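Local coordinates for protein 1,3,6,8-tetrahydroxynaphthalene synthase (PDB 1U0M) that catalyses the condensation of five malonyl-CoA units into a pentaketide and its cyclisation to 1,3,6,8-tetrahydroxynaphthalene, feeding melanin biosynthesis, at residues E28-A33 / R48-T53; R35-H40 / G188-N193. All blocks are in the same frame, centred on the assembly; numbering follows the deposited sequence.

Contact 1. Residues E28-A33 / R48-T53; sequences ETLELA and RLIENT
Thr-29, which meets Ile-50 across this helix pair, has its hydroxyl OG1 held by two groups of its own chain. OG1 bonds to Thr-25 O, one turn back, and makes a weak hydrogen bond with Arg-58 NH2. The contact belongs to an antiparallel helical hairpin formed by helices 26-37 and 43-52. Strands 22-25 and 57-60, which pair with each other, flank it in sequence. The axes of segments 28-33 and 48-52 run 10.4 Å apart at 168°, and no hydrogen bond joins the two segments.

The interface is small and mostly apolar. In Thr-29, chi1 is -66° to OG1, which leaves the methyl CG2 anti to the backbone N. This CG2 meets Ile-50 CG2 at 4.1 Å. That same Ile-50 methyl touches Leu-30 CD1 at 3.8 Å, so one branch serves both neighbours on the first helix. The Leu-30 and Ile-50 side chains pass antiparallel alongside each other.

Leu-30 divides its two methyls between an apolar and a polar neighbour. CD2 lies against the carboxylate of Glu-51, with CD as its nearest atom. The Leu-30 side chain is nearly perpendicular to that of Glu-51. Glu-51 reaches this place along an extended chain, with CG anti to the backbone N (chi1 -160°), and lies on the exposed side of the contact. Thr-29 and Ile-50 are the buried members. Ile-24, on strand 22-25, also packs on Thr-29. Leu-30 CD2 stays 4.0 Å from Glu-51 OE1 and 3.9 Å from Glu-51 OE2.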
# COMPACT_ATOMS: atom_id res chain seq x y z
N GLU A 28 -20.69 -25.81 12.86
CA GLU A 28 -20.97 -24.64 13.67
C GLU A 28 -21.41 -23.47 12.82
O GLU A 28 -22.37 -22.76 13.16
CB GLU A 28 -19.74 -24.22 14.47
CG GLU A 28 -19.31 -25.21 15.53
CD GLU A 28 -17.91 -24.92 16.00
OE1 GLU A 28 -17.61 -23.75 16.32
OE2 GLU A 28 -17.09 -25.87 16.05
N THR A 29 -20.70 -23.26 11.71
CA THR A 29 -21.02 -22.16 10.80
C THR A 29 -22.46 -22.27 10.35
O THR A 29 -23.20 -21.28 10.36
CB THR A 29 -20.11 -22.17 9.54
OG1 THR A 29 -18.76 -21.90 9.91
CG2 THR A 29 -20.57 -21.11 8.56
N LEU A 30 -22.86 -23.49 9.96
CA LEU A 30 -24.23 -23.73 9.51
C LEU A 30 -25.25 -23.43 10.59
O LEU A 30 -26.29 -22.84 10.31
CB LEU A 30 -24.38 -25.18 9.03
CG LEU A 30 -24.16 -25.42 7.53
CD1 LEU A 30 -22.92 -24.71 7.07
CD2 LEU A 30 -24.07 -26.92 7.24
N GLU A 31 -24.96 -23.85 11.82
CA GLU A 31 -25.88 -23.60 12.94
C GLU A 31 -26.11 -22.11 13.13
O GLU A 31 -27.25 -21.65 13.12
CB GLU A 31 -25.31 -24.17 14.25
CG GLU A 31 -25.01 -25.64 14.20
CD GLU A 31 -24.35 -26.14 15.48
OE1 GLU A 31 -24.96 -25.97 16.56
OE2 GLU A 31 -23.22 -26.69 15.40
N LEU A 32 -25.02 -21.37 13.30
CA LEU A 32 -25.09 -19.92 13.49
C LEU A 32 -25.87 -19.30 12.34
O LEU A 32 -26.85 -18.59 12.56
CB LEU A 32 -23.68 -19.31 13.56
CG LEU A 32 -22.67 -19.89 14.56
CD1 LEU A 32 -21.43 -19.04 14.56
CD2 LEU A 32 -23.25 -19.92 15.95
N ALA A 33 -25.44 -19.56 11.11
CA ALA A 33 -26.11 -19.02 9.94
C ALA A 33 -27.60 -19.32 9.99
O ALA A 33 -28.43 -18.48 9.63
CB ALA A 33 -25.51 -19.59 8.68
N ARG A 48 -26.36 -24.30 1.56
CA ARG A 48 -25.86 -25.27 0.60
C ARG A 48 -24.53 -24.82 0.02
O ARG A 48 -23.57 -25.60 -0.05
CB ARG A 48 -26.89 -25.48 -0.53
CG ARG A 48 -26.40 -26.39 -1.68
CD ARG A 48 -27.55 -26.80 -2.62
NE ARG A 48 -28.05 -25.66 -3.39
CZ ARG A 48 -27.42 -25.13 -4.43
NH1 ARG A 48 -26.27 -25.63 -4.84
NH2 ARG A 48 -27.93 -24.07 -5.04
N LEU A 49 -24.50 -23.57 -0.42
CA LEU A 49 -23.31 -22.96 -1.01
C LEU A 49 -22.14 -23.06 -0.04
O LEU A 49 -21.04 -23.48 -0.40
CB LEU A 49 -23.59 -21.50 -1.34
CG LEU A 49 -24.32 -21.22 -2.67
CD1 LEU A 49 -25.52 -22.12 -2.81
CD2 LEU A 49 -24.74 -19.76 -2.74
N ILE A 50 -22.39 -22.68 1.21
CA ILE A 50 -21.35 -22.73 2.22
C ILE A 50 -20.86 -24.16 2.38
O ILE A 50 -19.66 -24.44 2.28
CB ILE A 50 -21.88 -22.21 3.57
CG1 ILE A 50 -22.13 -20.70 3.47
CG2 ILE A 50 -20.87 -22.51 4.67
CD1 ILE A 50 -22.77 -20.10 4.69
N GLU A 51 -21.78 -25.09 2.59
CA GLU A 51 -21.38 -26.46 2.78
C GLU A 51 -20.58 -27.04 1.63
O GLU A 51 -19.61 -27.77 1.85
CB GLU A 51 -22.60 -27.34 3.06
CG GLU A 51 -22.21 -28.64 3.73
CD GLU A 51 -23.36 -29.36 4.39
OE1 GLU A 51 -23.08 -30.20 5.26
OE2 GLU A 51 -24.53 -29.10 4.04
N ASN A 52 -20.96 -26.71 0.40
CA ASN A 52 -20.26 -27.21 -0.79
C ASN A 52 -18.84 -26.72 -0.87
O ASN A 52 -18.00 -27.29 -1.57
CB ASN A 52 -21.00 -26.79 -2.06
CG ASN A 52 -22.22 -27.63 -2.34
OD1 ASN A 52 -22.99 -27.33 -3.24
ND2 ASN A 52 -22.39 -28.71 -1.57
N THR A 53 -18.58 -25.63 -0.17
CA THR A 53 -17.26 -25.03 -0.15
C THR A 53 -16.18 -26.00 0.36
O THR A 53 -15.00 -25.88 -0.00
CB THR A 53 -17.31 -23.75 0.70
OG1 THR A 53 -17.26 -22.60 -0.16
CG2 THR A 53 -16.20 -23.72 1.70

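Contact 2. Residues R35-H40 / G188-N193; sequences RRHTDH and GSLLCN
The C-terminal part of helix 26-37 and the type I turn His-37 to His-40 pack here on helix 187-195 of the thiolase fold. Leu-190 is the residue that joins them. It projects from the helix toward the turn and puts one methyl on each of the two histidines.

Its CD1 lies over one face of the His-37 ring, 4.3 Å from His-37 NE2. Its CD2 lies over a face of the His-40 ring, 4.0 Å from His-40 CD2. The second approach is a CH-pi contact. The methyl stands 4.3 Å from the centroid of the His-40 ring, 22° off the normal, and is shifted toward the rim. The His-40 and Leu-190 side chains approach head-on. With CG anti to the backbone N (chi1 -166°), the His-40 ring extends toward the helix.

Both nitrogens of His-40 are engaged, and this should fix how the ring is turned. ND1 bonds to the backbone N of Gln-42 and NE2 to Leu-185 O, which is consistent with a neutral ring carrying its proton on NE2. His-37 ND1 makes a weak hydrogen bond back to Ala-33 O. A bound polyethylene glycol, probably from the crystallisation liquor, comes within about 3 Å of the His-37 side chain.

Helix 43-52 also packs here: Leu-43 touches His-37, and Ala-46 touches the buried Leu-190. The two segments share no hydrogen bond. The turn itself is closed by His-40 N bonding to His-37 O at 2.7 Å.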
# COMPACT_ATOMS: atom_id res chain seq x y z
N ARG A 35 -29.50 -20.15 12.82
CA ARG A 35 -30.09 -19.42 13.92
C ARG A 35 -30.12 -17.93 13.68
O ARG A 35 -31.10 -17.26 14.02
CB ARG A 35 -29.35 -19.73 15.23
CG ARG A 35 -29.97 -20.90 16.00
CD ARG A 35 -29.51 -20.94 17.44
NE ARG A 35 -28.23 -21.62 17.59
CZ ARG A 35 -28.10 -22.94 17.64
NH1 ARG A 35 -29.17 -23.72 17.56
NH2 ARG A 35 -26.89 -23.49 17.76
N ARG A 36 -29.07 -17.40 13.06
CA ARG A 36 -29.00 -15.97 12.82
C ARG A 36 -29.70 -15.47 11.56
O ARG A 36 -29.75 -14.27 11.32
CB ARG A 36 -27.53 -15.53 12.83
CG ARG A 36 -26.82 -15.83 14.16
CD ARG A 36 -25.30 -15.70 14.07
NE ARG A 36 -24.86 -14.32 13.89
CZ ARG A 36 -24.76 -13.42 14.87
NH1 ARG A 36 -25.07 -13.75 16.12
NH2 ARG A 36 -24.36 -12.18 14.60
N HIS A 37 -30.26 -16.37 10.75
CA HIS A 37 -30.95 -15.92 9.54
C HIS A 37 -32.16 -16.77 9.19
O HIS A 37 -32.56 -16.85 8.03
CB HIS A 37 -29.99 -15.89 8.35
CG HIS A 37 -28.85 -14.94 8.54
ND1 HIS A 37 -27.69 -15.28 9.21
CD2 HIS A 37 -28.72 -13.64 8.19
CE1 HIS A 37 -26.90 -14.22 9.27
NE2 HIS A 37 -27.50 -13.21 8.66
N THR A 38 -32.74 -17.38 10.21
CA THR A 38 -33.91 -18.23 10.03
C THR A 38 -34.98 -17.69 9.07
O THR A 38 -35.63 -18.46 8.36
CB THR A 38 -34.58 -18.54 11.38
OG1 THR A 38 -35.85 -19.15 11.14
CG2 THR A 38 -34.77 -17.27 12.19
N ASP A 39 -35.16 -16.38 9.03
CA ASP A 39 -36.17 -15.79 8.16
C ASP A 39 -35.67 -15.44 6.77
O ASP A 39 -36.46 -15.11 5.89
CB ASP A 39 -36.76 -14.55 8.81
CG ASP A 39 -37.55 -14.87 10.06
OD1 ASP A 39 -37.82 -13.95 10.86
OD2 ASP A 39 -37.90 -16.05 10.25
N HIS A 40 -34.35 -15.51 6.57
CA HIS A 40 -33.80 -15.17 5.27
C HIS A 40 -34.37 -16.04 4.16
O HIS A 40 -34.22 -17.26 4.17
CB HIS A 40 -32.28 -15.29 5.28
CG HIS A 40 -31.63 -14.64 4.10
ND1 HIS A 40 -31.89 -15.02 2.80
CD2 HIS A 40 -30.80 -13.57 4.01
CE1 HIS A 40 -31.26 -14.22 1.97
NE2 HIS A 40 -30.59 -13.33 2.68
N GLY A 188 -24.46 -13.34 -0.85
CA GLY A 188 -23.04 -13.26 -1.10
C GLY A 188 -22.32 -13.08 0.23
O GLY A 188 -21.34 -13.76 0.53
N SER A 189 -22.83 -12.17 1.05
CA SER A 189 -22.23 -11.90 2.36
C SER A 189 -22.22 -13.18 3.18
O SER A 189 -21.19 -13.57 3.71
CB SER A 189 -23.02 -10.81 3.09
OG SER A 189 -23.02 -9.61 2.34
N LEU A 190 -23.40 -13.81 3.28
CA LEU A 190 -23.54 -15.06 4.00
C LEU A 190 -22.50 -16.08 3.56
O LEU A 190 -21.92 -16.79 4.38
CB LEU A 190 -24.94 -15.62 3.78
CG LEU A 190 -26.04 -15.04 4.67
CD1 LEU A 190 -26.04 -13.54 4.65
CD2 LEU A 190 -27.36 -15.60 4.18
N LEU A 191 -22.27 -16.16 2.25
CA LEU A 191 -21.28 -17.07 1.72
C LEU A 191 -19.94 -16.73 2.35
O LEU A 191 -19.34 -17.56 3.03
CB LEU A 191 -21.16 -16.90 0.21
CG LEU A 191 -21.68 -18.04 -0.66
CD1 LEU A 191 -20.85 -19.29 -0.37
CD2 LEU A 191 -23.16 -18.27 -0.35
N CYS A 192 -19.50 -15.50 2.13
CA CYS A 192 -18.24 -15.01 2.64
C CYS A 192 -18.05 -15.26 4.12
O CYS A 192 -16.94 -15.57 4.55
CB CYS A 192 -18.08 -13.52 2.33
SG CYS A 192 -17.80 -13.18 0.56
N ASN A 193 -19.12 -15.16 4.90
CA ASN A 193 -19.01 -15.40 6.32
C ASN A 193 -18.68 -16.86 6.66
O ASN A 193 -18.28 -17.16 7.80
CB ASN A 193 -20.30 -14.97 7.04
CG ASN A 193 -20.54 -13.47 6.95
OD1 ASN A 193 -19.66 -12.70 6.55
ND2 ASN A 193 -21.74 -13.05 7.34

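The centres of contacts 1 and 2 lie about 9 Å apart, on the same side of the chain's centre. Both use helix 26-37: contact 1 its early turns, contact 2 its C-terminal part and the turn His-37 to His-40. Their segments alternate along the chain, in the order 28-33, 35-40, 48-53, 188-193. Contact 1 is local, within a helical hairpin, whereas contact 2 spans 147 intervening residues. The two also meet directly, with Ile-50 CD1 packed 3.4 Å from Leu-190 O. Helices 26-37, 43-52 and 187-195 thus form one cluster within the N-terminal domain of the chalcone/stilbene synthase family, away from the probable active-site Cys-146.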